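Local coordinates for protein transcriptional regulator (LacI family) (PDB 3G85) that probably binds cis-regulatory DNA as a LacI-family transcription factor, through a helix-turn-helix region joined to a periplasmic-binding-protein-like domain, at residues A[46-51]-A[67-72]; A[164-169]-A[179-184]; A[205-210]-A[218-223]. One frame throughout, in Å; residues are numbered along the deposited sequence.

How the contacts relate
From the N terminus, contact 1 comes first: strand 46-52 and the run into strand 71-74 meet after a connection of 15 residues that is almost entirely loop. Contact 2 closes a shorter excursion, from strand 165-167 to the C-terminal part of helix 172-182. Contact 3 then joins helix 197-209 to strand 219-224 across the loop that links them. The three follow in series, none enclosing or crossing another. Contact 1 belongs to the parallel sheet, on the other side of the chain's centre from contacts 2 and 3, whose centres lie about 12 Å apart on the second, mixed sheet. Those two touch where Met183 and Ala179 meet Leu207 and Val206.

Contact 1. Residues A[46-51]-A[67-72]; sequences NVVICP and NSFDAA
Phe69 faces Val48 and Cys50 with the far end of its ring, and these three side chains make up the whole contact. The apolar part is the meeting of Val48 with the ring: CG1 of Val48 comes to 3.9 Å from CZ of Phe69 and almost as near to CE1, the two side chains crossing at about a right angle. The second part is a sulfur-aromatic contact. SG of Cys50 sits 3.9 Å from Phe69 CE2, 4.8 Å from the ring centroid and 55° off the ring normal. With chi1 at -58°, SG is anti to the carbonyl carbon of Cys50, which directs the sulfur to the ring. Val48 and Cys50 are alternate residues of one strand, and both approach the ring tip obliquely from one side of its plane, sharing CZ.

Within residues 67-72, OG of Ser68 donates to O of Phe69 at 3.0 Å, tilted 27° from the carbonyl plane. In this parallel sheet strand 13-19 runs between strands 46-52 and 71-74, and Phe69 reaches past it, touching Ala15 and Tyr17, to the outermost strand 46-52. The touching residues are partly exposed. With no hydrogen bond between the segments, their direct contact rests on dispersion, probably with some contribution from the polarisable sulfur; each is also hydrogen-bonded to strand 13-19.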
# COMPACT_ATOMS: atom_id res chain seq x y z
N ASN A 46 -9.26 13.62 -19.25
CA ASN A 46 -8.70 12.35 -19.69
C ASN A 46 -7.65 11.94 -18.66
O ASN A 46 -6.91 12.78 -18.13
CB ASN A 46 -7.97 12.48 -21.03
CG ASN A 46 -8.86 12.91 -22.17
OD1 ASN A 46 -8.52 13.86 -22.91
ND2 ASN A 46 -9.99 12.23 -22.34
N VAL A 47 -7.59 10.65 -18.39
CA VAL A 47 -6.51 10.06 -17.62
C VAL A 47 -5.76 9.07 -18.52
O VAL A 47 -6.35 8.40 -19.38
CB VAL A 47 -7.05 9.32 -16.35
CG1 VAL A 47 -5.97 8.43 -15.72
CG2 VAL A 47 -7.56 10.33 -15.32
N VAL A 48 -4.46 8.98 -18.31
CA VAL A 48 -3.59 8.13 -19.08
C VAL A 48 -2.72 7.44 -18.03
O VAL A 48 -2.44 8.05 -17.00
CB VAL A 48 -2.82 9.07 -20.01
CG1 VAL A 48 -1.45 8.63 -20.26
CG2 VAL A 48 -3.63 9.29 -21.29
N ILE A 49 -2.40 6.15 -18.21
CA ILE A 49 -1.47 5.46 -17.32
C ILE A 49 -0.15 5.26 -18.09
O ILE A 49 -0.15 4.72 -19.21
CB ILE A 49 -2.06 4.12 -16.81
CG1 ILE A 49 -3.39 4.34 -16.06
CG2 ILE A 49 -1.05 3.36 -15.93
CD1 ILE A 49 -4.19 3.03 -15.93
N CYS A 50 0.95 5.72 -17.49
CA CYS A 50 2.29 5.67 -18.07
C CYS A 50 3.20 4.76 -17.23
O CYS A 50 3.86 5.22 -16.26
CB CYS A 50 2.89 7.08 -18.15
SG CYS A 50 1.91 8.22 -19.12
N PRO A 51 3.27 3.47 -17.60
CA PRO A 51 4.23 2.55 -16.98
C PRO A 51 5.64 3.07 -17.28
O PRO A 51 5.91 3.49 -18.41
CB PRO A 51 3.98 1.23 -17.73
CG PRO A 51 2.60 1.34 -18.28
CD PRO A 51 2.48 2.80 -18.66
N ASN A 67 6.96 18.58 -23.42
CA ASN A 67 5.92 17.63 -23.82
C ASN A 67 4.90 17.31 -22.71
O ASN A 67 4.28 16.24 -22.74
CB ASN A 67 6.56 16.32 -24.31
CG ASN A 67 7.69 16.54 -25.29
OD1 ASN A 67 7.47 17.02 -26.40
ND2 ASN A 67 8.92 16.21 -24.88
N SER A 68 4.72 18.24 -21.77
CA SER A 68 4.09 17.90 -20.48
C SER A 68 2.59 17.64 -20.56
O SER A 68 1.87 18.29 -21.33
CB SER A 68 4.39 18.94 -19.40
OG SER A 68 3.43 19.98 -19.41
N PHE A 69 2.14 16.68 -19.76
CA PHE A 69 0.73 16.51 -19.49
C PHE A 69 0.23 17.73 -18.70
O PHE A 69 1.02 18.57 -18.32
CB PHE A 69 0.55 15.24 -18.67
CG PHE A 69 0.70 13.99 -19.47
CD1 PHE A 69 -0.30 13.59 -20.35
CD2 PHE A 69 1.85 13.22 -19.37
CE1 PHE A 69 -0.19 12.41 -21.09
CE2 PHE A 69 1.99 12.02 -20.13
CZ PHE A 69 0.98 11.64 -20.98
N ASP A 70 -1.06 17.82 -18.47
CA ASP A 70 -1.62 18.92 -17.67
C ASP A 70 -1.37 18.74 -16.17
O ASP A 70 -1.38 19.72 -15.42
CB ASP A 70 -3.09 19.08 -17.95
CG ASP A 70 -3.34 19.47 -19.40
OD1 ASP A 70 -3.10 20.66 -19.73
OD2 ASP A 70 -3.71 18.58 -20.19
N ALA A 71 -1.18 17.49 -15.75
CA ALA A 71 -0.88 17.15 -14.36
C ALA A 71 -0.40 15.70 -14.31
O ALA A 71 -0.64 14.92 -15.25
CB ALA A 71 -2.14 17.31 -13.50
N ALA A 72 0.27 15.34 -13.23
CA ALA A 72 0.71 13.95 -13.07
C ALA A 72 0.52 13.51 -11.64
O ALA A 72 0.64 14.33 -10.72
CB ALA A 72 2.16 13.80 -13.45

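Contact 2. Residues A[164-169]-A[179-184]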
# COMPACT_ATOMS: atom_id res chain seq x y z
N HIS A 164 11.36 -14.68 13.75
CA HIS A 164 9.96 -14.87 13.32
C HIS A 164 9.49 -13.79 12.39
O HIS A 164 8.31 -13.63 12.22
CB HIS A 164 9.01 -14.99 14.50
CG HIS A 164 9.23 -16.22 15.31
ND1 HIS A 164 8.63 -16.41 16.54
CD2 HIS A 164 9.98 -17.32 15.07
CE1 HIS A 164 9.01 -17.59 17.02
NE2 HIS A 164 9.82 -18.16 16.14
N ILE A 165 10.43 -13.04 11.85
CA ILE A 165 10.19 -12.16 10.74
C ILE A 165 10.80 -12.87 9.53
O ILE A 165 12.00 -13.20 9.50
CB ILE A 165 10.82 -10.77 10.99
CG1 ILE A 165 10.12 -10.09 12.17
CG2 ILE A 165 10.69 -9.92 9.76
CD1 ILE A 165 10.93 -9.00 12.83
N ILE A 166 9.94 -13.17 8.55
CA ILE A 166 10.32 -14.01 7.42
C ILE A 166 10.12 -13.18 6.15
O ILE A 166 9.01 -12.67 5.92
CB ILE A 166 9.42 -15.28 7.35
CG1 ILE A 166 9.54 -16.09 8.66
CG2 ILE A 166 9.72 -16.13 6.15
CD1 ILE A 166 8.53 -17.22 8.80
N ALA A 167 11.19 -13.04 5.37
CA ALA A 167 11.12 -12.35 4.08
C ALA A 167 10.26 -13.17 3.13
O ALA A 167 10.27 -14.42 3.19
CB ALA A 167 12.51 -12.11 3.49
N ALA A 168 9.53 -12.49 2.25
CA ALA A 168 8.75 -13.17 1.20
C ALA A 168 8.64 -12.33 -0.06
O ALA A 168 8.68 -11.08 -0.00
CB ALA A 168 7.34 -13.49 1.72
N GLU A 169 8.48 -12.99 -1.20
CA GLU A 169 8.08 -12.28 -2.41
C GLU A 169 6.62 -11.88 -2.34
O GLU A 169 5.79 -12.60 -1.75
CB GLU A 169 8.26 -13.14 -3.64
CG GLU A 169 9.59 -12.96 -4.31
CD GLU A 169 9.95 -14.15 -5.18
OE1 GLU A 169 9.04 -14.99 -5.48
OE2 GLU A 169 11.14 -14.24 -5.56
N ALA A 179 4.97 -19.56 4.10
CA ALA A 179 4.24 -20.38 5.07
C ALA A 179 4.94 -21.73 5.27
O ALA A 179 4.92 -22.28 6.38
CB ALA A 179 2.81 -20.60 4.61
N LYS A 180 5.51 -22.26 4.20
CA LYS A 180 6.24 -23.54 4.27
C LYS A 180 7.46 -23.41 5.21
O LYS A 180 7.75 -24.32 6.00
CB LYS A 180 6.63 -24.02 2.88
CG LYS A 180 5.45 -24.48 2.06
CD LYS A 180 5.86 -25.07 0.71
CE LYS A 180 4.63 -25.49 -0.09
NZ LYS A 180 5.03 -26.14 -1.40
N LYS A 181 8.12 -22.26 5.17
CA LYS A 181 9.22 -21.96 6.12
C LYS A 181 8.67 -21.74 7.52
O LYS A 181 9.20 -22.30 8.48
CB LYS A 181 9.99 -20.73 5.69
CG LYS A 181 10.55 -20.83 4.33
CD LYS A 181 11.27 -19.54 3.95
CE LYS A 181 11.61 -19.61 2.46
NZ LYS A 181 12.17 -18.35 1.92
N LEU A 182 7.64 -20.91 7.64
CA LEU A 182 6.96 -20.68 8.91
C LEU A 182 6.67 -22.01 9.58
O LEU A 182 6.88 -22.16 10.77
CB LEU A 182 5.63 -19.91 8.75
CG LEU A 182 4.83 -19.51 10.00
CD1 LEU A 182 5.65 -18.55 10.90
CD2 LEU A 182 3.46 -18.90 9.66
N MSE A 183 6.21 -22.98 8.78
CA MSE A 183 5.83 -24.29 9.29
C MSE A 183 7.03 -25.12 9.79
O MSE A 183 6.85 -26.05 10.57
CB MSE A 183 5.05 -25.10 8.25
CG MSE A 183 3.69 -24.52 7.86
SE MSE A 183 2.41 -24.58 9.33
CE MSE A 183 2.72 -22.89 10.24
N LYS A 184 8.22 -24.77 9.34
CA LYS A 184 9.45 -25.45 9.80
C LYS A 184 9.96 -24.97 11.14
O LYS A 184 10.79 -25.66 11.75
CB LYS A 184 10.55 -25.33 8.77
CG LYS A 184 10.38 -26.33 7.68
CD LYS A 184 11.32 -26.09 6.56
CE LYS A 184 10.90 -27.01 5.41
NZ LYS A 184 11.92 -26.98 4.38
O HOH W 1 9.79 -16.88 1.96
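Ile166 places CG1 anti to its carbonyl carbon (chi1 -58°) and then extends nearly straight through chi2 to CD1, which brings this terminal methyl onto Leu182 of the helix. Leu182 has CG anti to its own backbone N (chi1 -177°), and its chi2 of 62° sets CD1 where it can meet the incoming methyl. CD1 of Ile166 consequently lies 3.8 Å from CD1 of Leu182 and equally close to CA of that residue, with CB only slightly farther away. The isoleucine methyl therefore rests against the root of the leucine as well as against one branch, and the two side chains cross at about a right angle. The other branch of Ile166 is turned to Lys181: its CG2 is 4.3 Å from CD of the lysine, a looser contact with the aliphatic part of that chain.

Beyond CB, Lys181 is fully extended, which carries its ammonium group past Ile166 to the strand backbone. There a single water joins the segments. It donates to O of Ala167 at 2.8 Å and accepts from NZ of Lys181 at the same distance, giving the exposed lysine an indirect polar link to the strand beside its apolar contact. No direct hydrogen bond spans the two segments.

This is beta-alpha packing in the periplasmic-binding-protein-like domain, a strand against the helix that follows it. Strand 165-167 is an outermost strand of the mixed sheet, and its backbone, through Ile166, pairs with Ala132 and Leu134 of strand 131-134. Leu182 also reaches Ala131 of that strand, so helix 172-182 packs over both strands, while Ala179 and Met183 turn to the adjacent helix 197-209.

Contact 3. Residues A[205-210]-A[218-223]; sequences SVLNKR and IEIVAI
Leu207 presents its two methyl branches to Ile218, just before strand 219-224, and to Ile220 within it, meeting each in a different way. Toward Ile220 the approach is tip to tip: CD1 of Leu207 and CD1 of Ile220 stand 4.0 Å apart. Toward Ile218 the leucine lies crosswise, at about a right angle, with its CD2 4.1 Å from CD1 of Ile218. The fork of Leu207 thus spreads over two alternate residues whose side chains emerge on the same side of the chain. Both isoleucines hold CG1 anti to the carbonyl carbon and continue in an extended line through chi2 (-178° in Ile218), which carries their CD1 methyls out to the helix.

The contact lies within a beta-alpha-beta unit formed by strand 191-194, helix 197-209 and strand 219-224. Leu207 also packs on Met183, Ile212 and Ile214, and Ile220 on Val203 and Ile204. On the other side of the strand, Glu219 points away from the helix and forms a salt bridge with Lys125. All three contact residues are buried and meet through methyl groups alone, so the helix is held against the strand here by hydrophobic packing without any hydrogen bond between the two segments.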
# COMPACT_ATOMS: atom_id res chain seq x y z
N SER A 205 -3.49 -20.77 1.93
CA SER A 205 -3.46 -21.93 1.03
C SER A 205 -2.77 -23.10 1.77
O SER A 205 -3.28 -24.23 1.83
CB SER A 205 -2.70 -21.59 -0.27
OG SER A 205 -2.56 -22.70 -1.14
N VAL A 206 -1.61 -22.80 2.34
CA VAL A 206 -0.79 -23.81 3.01
C VAL A 206 -1.43 -24.25 4.34
O VAL A 206 -1.55 -25.45 4.61
CB VAL A 206 0.65 -23.30 3.23
CG1 VAL A 206 1.46 -24.29 4.10
CG2 VAL A 206 1.33 -23.09 1.91
N LEU A 207 -1.86 -23.29 5.16
CA LEU A 207 -2.52 -23.62 6.43
C LEU A 207 -3.76 -24.48 6.24
O LEU A 207 -4.04 -25.37 7.07
CB LEU A 207 -2.88 -22.35 7.21
CG LEU A 207 -1.81 -21.33 7.59
CD1 LEU A 207 -2.44 -20.30 8.50
CD2 LEU A 207 -0.57 -21.94 8.24
N ASN A 208 -4.53 -24.22 5.17
CA ASN A 208 -5.68 -25.07 4.85
C ASN A 208 -5.29 -26.51 4.48
O ASN A 208 -5.90 -27.47 4.98
CB ASN A 208 -6.52 -24.44 3.73
CG ASN A 208 -7.34 -23.25 4.21
OD1 ASN A 208 -7.46 -23.02 5.41
ND2 ASN A 208 -7.93 -22.51 3.27
N LYS A 209 -4.30 -26.67 3.61
CA LYS A 209 -3.77 -27.98 3.21
C LYS A 209 -3.28 -28.77 4.43
O LYS A 209 -3.51 -29.97 4.53
CB LYS A 209 -2.61 -27.84 2.20
CG LYS A 209 -3.02 -27.70 0.74
CD LYS A 209 -1.82 -27.85 -0.23
CE LYS A 209 -1.43 -29.32 -0.43
NZ LYS A 209 -0.67 -29.62 -1.70
N ARG A 210 -2.61 -28.09 5.35
CA ARG A 210 -2.05 -28.72 6.52
C ARG A 210 -3.02 -28.77 7.71
O ARG A 210 -2.65 -29.25 8.79
CB ARG A 210 -0.72 -28.05 6.88
CG ARG A 210 0.30 -28.30 5.78
CD ARG A 210 1.69 -27.87 6.08
NE ARG A 210 2.51 -27.91 4.86
CZ ARG A 210 3.82 -27.71 4.82
NH1 ARG A 210 4.49 -27.47 5.93
NH2 ARG A 210 4.46 -27.75 3.67
N ILE A 218 -3.85 -20.23 14.40
CA ILE A 218 -3.14 -19.03 13.92
C ILE A 218 -4.16 -17.97 13.49
O ILE A 218 -5.10 -18.27 12.74
CB ILE A 218 -2.19 -19.32 12.72
CG1 ILE A 218 -1.07 -20.27 13.14
CG2 ILE A 218 -1.56 -18.01 12.16
CD1 ILE A 218 -0.07 -20.58 12.07
N GLU A 219 -3.97 -16.74 13.97
CA GLU A 219 -4.83 -15.63 13.53
C GLU A 219 -4.02 -14.67 12.64
O GLU A 219 -2.90 -14.34 12.96
CB GLU A 219 -5.42 -14.89 14.71
CG GLU A 219 -6.61 -14.05 14.30
CD GLU A 219 -7.44 -13.53 15.45
OE1 GLU A 219 -7.43 -14.13 16.56
OE2 GLU A 219 -8.11 -12.50 15.23
N ILE A 220 -4.60 -14.26 11.51
CA ILE A 220 -3.85 -13.45 10.54
C ILE A 220 -4.45 -12.06 10.42
O ILE A 220 -5.66 -11.91 10.42
CB ILE A 220 -3.87 -14.12 9.13
CG1 ILE A 220 -3.29 -15.53 9.23
CG2 ILE A 220 -3.12 -13.22 8.10
CD1 ILE A 220 -3.56 -16.46 8.00
N VAL A 221 -3.61 -11.05 10.30
CA VAL A 221 -4.04 -9.72 9.88
C VAL A 221 -3.10 -9.35 8.75
O VAL A 221 -1.90 -9.59 8.83
CB VAL A 221 -3.94 -8.65 10.98
CG1 VAL A 221 -4.28 -7.23 10.42
CG2 VAL A 221 -4.91 -8.99 12.12
N ALA A 222 -3.66 -8.82 7.67
CA ALA A 222 -2.81 -8.49 6.52
C ALA A 222 -3.05 -7.05 6.13
O ALA A 222 -4.12 -6.52 6.37
CB ALA A 222 -3.13 -9.38 5.36
N ILE A 223 -2.06 -6.44 5.49
CA ILE A 223 -2.24 -5.11 4.89
C ILE A 223 -2.93 -5.29 3.54
O ILE A 223 -2.47 -6.07 2.69
CB ILE A 223 -0.89 -4.38 4.71
CG1 ILE A 223 -0.18 -4.15 6.06
CG2 ILE A 223 -1.08 -3.06 3.89
CD1 ILE A 223 -0.96 -3.18 7.00